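Putative acyl-[acyl-carrier-protein] desaturase DesA2 (Mycobacterium tuberculosis, PDB 1ZA0) may act as a diiron acyl-[acyl-carrier-protein] desaturase that introduces double bonds into fatty acyl chains during mycobacterial fatty acid biosynthesis. Local coordinates at residues P62-D67 / L236-D241; A68-L73 / E230-K235. All coordinates share one frame; numbering follows the deposited sequence.

In the fold
Both interactions join the same two elements, helix 63-77 and the short helix 233-241 with the turn leading into it. Interaction 1 lies at the surface, away from the metal site, and relies on an amide-carboxylate hydrogen bond with a little aliphatic packing beside it. Interaction 2 sits deeper and is partly buried; it pairs a lysine-glutamate salt bridge with contact between an isoleucine and a tyrosine ring, and its Ile-71 side chain is about 13 Å from the bound manganese, too far to belong to the site. The centres lie about 8 Å apart, and the contacts merge where Val-239 CG1 approaches Ile-71 CD1 at 3.9 Å and Leu-236 CD2 approaches the same methyl at 3.7 Å.

Interaction 1 of 2, residues P62-D67 / L236-D241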
loop_
_atom_site.group_PDB
_atom_site.type_symbol
_atom_site.label_atom_id
_atom_site.label_comp_id
_atom_site.label_asym_id
_atom_site.label_seq_id
_atom_site.Cartn_x
_atom_site.Cartn_y
_atom_site.Cartn_z
ATOM N N PRO A 62 -8.836 19.033 -1.157
ATOM C CA PRO A 62 -8.826 18.851 -2.610
ATOM C C PRO A 62 -9.299 17.431 -3.056
ATOM O O PRO A 62 -8.969 16.434 -2.387
ATOM C CB PRO A 62 -7.347 19.069 -2.976
ATOM C CG PRO A 62 -6.785 19.876 -1.862
ATOM C CD PRO A 62 -7.522 19.407 -0.630
ATOM N N ARG A 63 -10.020 17.347 -4.173
ATOM C CA ARG A 63 -10.575 16.082 -4.606
ATOM C C ARG A 63 -9.454 15.106 -4.945
ATOM O O ARG A 63 -9.643 13.910 -4.816
ATOM C CB ARG A 63 -11.564 16.241 -5.800
ATOM C CG ARG A 63 -12.961 16.798 -5.341
ATOM C CD ARG A 63 -13.631 16.069 -4.068
ATOM N NE ARG A 63 -13.126 16.582 -2.765
ATOM C CZ ARG A 63 -13.485 16.139 -1.560
ATOM N NH1 ARG A 63 -12.991 16.732 -0.479
ATOM N NH2 ARG A 63 -14.350 15.118 -1.405
ATOM N N THR A 64 -8.286 15.590 -5.358
ATOM C CA THR A 64 -7.176 14.651 -5.637
ATOM C C THR A 64 -6.799 13.859 -4.397
ATOM O O THR A 64 -6.522 12.652 -4.501
ATOM C CB THR A 64 -5.920 15.323 -6.155
ATOM O OG1 THR A 64 -5.512 16.380 -5.260
ATOM C CG2 THR A 64 -6.199 15.997 -7.545
ATOM N N ILE A 65 -6.774 14.559 -3.266
ATOM C CA ILE A 65 -6.352 14.002 -2.014
ATOM C C ILE A 65 -7.368 12.962 -1.538
ATOM O O ILE A 65 -6.972 11.840 -1.139
ATOM C CB ILE A 65 -6.120 15.089 -0.956
ATOM C CG1 ILE A 65 -4.979 16.050 -1.386
ATOM C CG2 ILE A 65 -5.877 14.435 0.394
ATOM C CD1 ILE A 65 -3.730 15.377 -1.787
ATOM N N THR A 66 -8.662 13.308 -1.581
ATOM C CA THR A 66 -9.715 12.346 -1.162
ATOM C C THR A 66 -9.884 11.161 -2.118
ATOM O O THR A 66 -10.119 10.047 -1.675
ATOM C CB THR A 66 -11.109 13.072 -0.947
ATOM O OG1 THR A 66 -11.490 13.766 -2.124
ATOM C CG2 THR A 66 -11.009 14.142 0.094
ATOM N N ASP A 67 -9.725 11.369 -3.431
ATOM C CA ASP A 67 -9.729 10.264 -4.346
ATOM C C ASP A 67 -8.611 9.280 -3.991
ATOM O O ASP A 67 -8.831 8.063 -3.962
ATOM C CB ASP A 67 -9.497 10.704 -5.790
ATOM C CG ASP A 67 -10.696 11.452 -6.428
ATOM O OD1 ASP A 67 -11.802 11.492 -5.834
ATOM O OD2 ASP A 67 -10.555 12.016 -7.540
ATOM N N LEU A 236 -8.684 7.406 -10.489
ATOM C CA LEU A 236 -7.320 7.003 -10.935
ATOM C C LEU A 236 -6.705 8.056 -11.809
ATOM O O LEU A 236 -5.551 8.373 -11.639
ATOM C CB LEU A 236 -7.266 5.651 -11.680
ATOM C CG LEU A 236 -7.578 4.362 -10.923
ATOM C CD1 LEU A 236 -7.268 3.090 -11.781
ATOM C CD2 LEU A 236 -6.853 4.235 -9.678
ATOM N N GLN A 237 -7.477 8.628 -12.746
ATOM C CA GLN A 237 -6.940 9.652 -13.668
ATOM C C GLN A 237 -6.571 10.923 -12.885
ATOM O O GLN A 237 -5.525 11.567 -13.103
ATOM C CB GLN A 237 -7.985 9.974 -14.767
ATOM C CG GLN A 237 -7.421 10.725 -16.001
ATOM C CD GLN A 237 -6.259 9.995 -16.651
ATOM O OE1 GLN A 237 -6.382 8.808 -16.976
ATOM N NE2 GLN A 237 -5.120 10.680 -16.814
ATOM N N ASN A 238 -7.411 11.260 -11.918
ATOM C CA ASN A 238 -7.155 12.435 -11.111
ATOM C C ASN A 238 -5.826 12.266 -10.301
ATOM O O ASN A 238 -4.982 13.123 -10.295
ATOM C CB ASN A 238 -8.347 12.669 -10.175
ATOM C CG ASN A 238 -8.550 14.129 -9.810
ATOM O OD1 ASN A 238 -8.230 15.038 -10.587
ATOM N ND2 ASN A 238 -9.087 14.361 -8.619
ATOM N N VAL A 239 -5.624 11.105 -9.672
ATOM C CA VAL A 239 -4.402 10.899 -8.867
ATOM C C VAL A 239 -3.194 10.786 -9.793
ATOM O O VAL A 239 -2.139 11.200 -9.440
ATOM C CB VAL A 239 -4.493 9.719 -7.835
ATOM C CG1 VAL A 239 -5.784 9.756 -7.017
ATOM C CG2 VAL A 239 -4.289 8.401 -8.457
ATOM N N ALA A 240 -3.372 10.258 -10.994
ATOM C CA ALA A 240 -2.299 10.292 -12.010
ATOM C C ALA A 240 -1.930 11.704 -12.448
ATOM O O ALA A 240 -0.744 12.036 -12.480
ATOM C CB ALA A 240 -2.629 9.368 -13.222
ATOM N N ASP A 241 -2.929 12.568 -12.681
ATOM C CA ASP A 241 -2.706 13.982 -13.090
ATOM C C ASP A 241 -1.967 14.807 -12.038
ATOM O O ASP A 241 -1.156 15.687 -12.354
ATOM C CB ASP A 241 -4.048 14.670 -13.384
ATOM C CG ASP A 241 -4.724 14.149 -14.665
ATOM O OD1 ASP A 241 -4.079 13.422 -15.461
ATOM O OD2 ASP A 241 -5.936 14.392 -14.892
#
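Thr-64 and Val-239 mark the nearest backbone approach, 5.7 Å between their CA atoms, where the segment axes of helices 63-67 and 236-241 pass 8.9 Å apart with 120° between their N-to-C directions. Asn-238 carries the polar half of the contact. With CG anti to the backbone N (chi1 -151°), its amide reaches across to the opposite helix, and ND2 donates a hydrogen bond of 3.0 Å to Asp-67 OD2. The bond is moderately bent, with an N-H...O angle of 151°; OD2 is met from above the carboxylate plane rather than within it, and the two flat groups are turned well away from parallel. The same amide lies against the methyl of Thr-64, whose CG2 is 3.5 Å from Asn-238 ND2 and 3.8 Å from Asn-238 OD1, the two side chains meeting at about a right angle. Thr-64 thus offers carbon to the amide while Asp-67 supplies the acceptor one helical turn later. Next to this pair, Val-239 CG1 packs against helix 63-77, 4.0 Å from Asp-67 CB and 3.9 Å from the carbonyl Thr-64 O. The contact joins the N-terminal turn of helix 63-77, where Pro-62 holds the N-cap position, to the C-terminal half of helix 233-241. Val-239 continues inward onto Ala-68, whereas Ile-65 turns from the contact onto Ile-173, in the loop after helix 148-172.

Interaction 2 of 2, residues A68-L73 / E230-K235; sequences ACEILL and EAYRDK
Ile-71 and Tyr-232 form the close-fitting inner part of this contact, the isoleucine lying at the edge of the ring, near its plane, with CG1 3.7 Å from Tyr-232 CD2. The two side chains run past each other in opposite directions. Ile-71 CD1 extends on to Lys-235, 4.2 Å from its CB. One face of the tyrosine ring is covered from within its own segment: Lys-235 lays its CD over the ring centre, 3.7 Å above the plane, and the bend at chi4 (-115°) turns NZ off toward helix 63-77. The outer part is polar and partly exposed. There NZ forms a salt bridge with Glu-70 OE1, modelled at 2.4 Å, a separation too short to be taken literally. Glu-70 crosses the lysine at about a right angle, and its CB lies 3.7 Å from Tyr-232 OH. A long, weak ion pair also links Lys-235 to Asp-67 OD1. Lys-235 NZ thus faces one close carboxylate, Glu-70, with Asp-67 a weaker, more distant second; whatever the exact distance, the opposite charges would be expected to favour the protonated lysine and to draw the first turn of helix 233-241 toward helix 63-77.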
loop_
_atom_site.group_PDB
_atom_site.type_symbol
_atom_site.label_atom_id
_atom_site.label_comp_id
_atom_site.label_asym_id
_atom_site.label_seq_id
_atom_site.Cartn_x
_atom_site.Cartn_y
_atom_site.Cartn_z
ATOM N N ALA A 68 -7.400 9.804 -3.781
ATOM C CA ALA A 68 -6.232 8.970 -3.407
ATOM C C ALA A 68 -6.532 8.165 -2.112
ATOM O O ALA A 68 -6.205 6.968 -2.016
ATOM C CB ALA A 68 -5.027 9.810 -3.241
ATOM N N CYS A 69 -7.162 8.814 -1.148
ATOM C CA CYS A 69 -7.470 8.159 0.111
ATOM C C CYS A 69 -8.535 7.029 -0.054
ATOM O O CYS A 69 -8.473 6.043 0.624
ATOM C CB CYS A 69 -7.953 9.146 1.163
ATOM S SG CYS A 69 -6.670 10.233 1.804
ATOM N N GLU A 70 -9.521 7.252 -0.899
ATOM C CA GLU A 70 -10.562 6.264 -1.172
ATOM C C GLU A 70 -9.996 5.063 -1.865
ATOM O O GLU A 70 -10.336 3.945 -1.511
ATOM C CB GLU A 70 -11.708 6.847 -1.996
ATOM C CG GLU A 70 -12.408 7.950 -1.245
ATOM C CD GLU A 70 -13.565 8.561 -1.996
ATOM O OE1 GLU A 70 -13.385 9.299 -2.991
ATOM O OE2 GLU A 70 -14.691 8.296 -1.529
ATOM N N ILE A 71 -9.068 5.285 -2.805
ATOM C CA ILE A 71 -8.376 4.163 -3.440
ATOM C C ILE A 71 -7.611 3.351 -2.420
ATOM O O ILE A 71 -7.694 2.118 -2.421
ATOM C CB ILE A 71 -7.425 4.681 -4.563
ATOM C CG1 ILE A 71 -8.255 5.251 -5.710
ATOM C CG2 ILE A 71 -6.443 3.532 -5.031
ATOM C CD1 ILE A 71 -7.431 6.209 -6.603
ATOM N N LEU A 72 -6.903 4.019 -1.491
ATOM C CA LEU A 72 -6.121 3.307 -0.464
ATOM C C LEU A 72 -6.992 2.466 0.450
ATOM O O LEU A 72 -6.671 1.293 0.831
ATOM C CB LEU A 72 -5.305 4.254 0.419
ATOM C CG LEU A 72 -3.971 4.738 -0.068
ATOM C CD1 LEU A 72 -3.335 5.760 0.916
ATOM C CD2 LEU A 72 -3.078 3.567 -0.351
ATOM N N LEU A 73 -8.088 3.091 0.816
ATOM C CA LEU A 73 -9.015 2.462 1.729
ATOM C C LEU A 73 -9.606 1.200 1.126
ATOM O O LEU A 73 -9.652 0.108 1.792
ATOM C CB LEU A 73 -10.080 3.455 2.121
ATOM C CG LEU A 73 -11.189 2.843 2.985
ATOM C CD1 LEU A 73 -10.608 2.241 4.309
ATOM C CD2 LEU A 73 -12.283 3.835 3.241
ATOM N N GLU A 230 -13.899 -1.175 -9.846
ATOM C CA GLU A 230 -15.103 -0.854 -10.607
ATOM C C GLU A 230 -15.426 0.627 -10.470
ATOM O O GLU A 230 -15.651 1.085 -9.354
ATOM C CB GLU A 230 -16.279 -1.696 -10.020
ATOM C CG GLU A 230 -17.585 -1.629 -10.801
ATOM C CD GLU A 230 -17.409 -2.318 -12.126
ATOM O OE1 GLU A 230 -17.172 -1.618 -13.146
ATOM O OE2 GLU A 230 -17.454 -3.571 -12.116
ATOM N N ALA A 231 -15.419 1.367 -11.571
ATOM C CA ALA A 231 -15.983 2.716 -11.568
ATOM C C ALA A 231 -15.082 3.751 -10.885
ATOM O O ALA A 231 -15.567 4.765 -10.394
ATOM C CB ALA A 231 -17.388 2.718 -10.887
ATOM N N TYR A 232 -13.778 3.487 -10.845
ATOM C CA TYR A 232 -12.831 4.416 -10.228
ATOM C C TYR A 232 -11.929 5.060 -11.288
ATOM O O TYR A 232 -10.968 5.734 -10.976
ATOM C CB TYR A 232 -12.036 3.693 -9.132
ATOM C CG TYR A 232 -12.547 3.904 -7.714
ATOM C CD1 TYR A 232 -13.906 3.914 -7.414
ATOM C CD2 TYR A 232 -11.649 4.071 -6.664
ATOM C CE1 TYR A 232 -14.354 4.095 -6.083
ATOM C CE2 TYR A 232 -12.077 4.242 -5.348
ATOM C CZ TYR A 232 -13.418 4.268 -5.055
ATOM O OH TYR A 232 -13.808 4.422 -3.743
ATOM N N ARG A 233 -12.307 4.911 -12.550
ATOM C CA ARG A 233 -11.506 5.408 -13.677
ATOM C C ARG A 233 -11.175 6.885 -13.498
ATOM O O ARG A 233 -10.037 7.294 -13.709
ATOM C CB ARG A 233 -12.239 5.166 -15.031
ATOM N N ASP A 234 -12.182 7.667 -13.113
ATOM C CA ASP A 234 -12.032 9.110 -12.887
ATOM C C ASP A 234 -11.065 9.437 -11.749
ATOM O O ASP A 234 -10.241 10.344 -11.872
ATOM C CB ASP A 234 -13.403 9.710 -12.530
ATOM C CG ASP A 234 -14.333 9.833 -13.752
ATOM O OD1 ASP A 234 -13.983 9.288 -14.839
ATOM O OD2 ASP A 234 -15.424 10.471 -13.709
ATOM N N LYS A 235 -11.212 8.727 -10.624
ATOM C CA LYS A 235 -10.314 8.904 -9.473
ATOM C C LYS A 235 -8.875 8.537 -9.820
ATOM O O LYS A 235 -7.955 9.312 -9.509
ATOM C CB LYS A 235 -10.792 8.103 -8.238
ATOM C CG LYS A 235 -12.265 8.327 -7.910
ATOM C CD LYS A 235 -12.667 7.759 -6.561
ATOM C CE LYS A 235 -14.143 8.003 -6.327
ATOM N NZ LYS A 235 -14.347 8.900 -5.207
#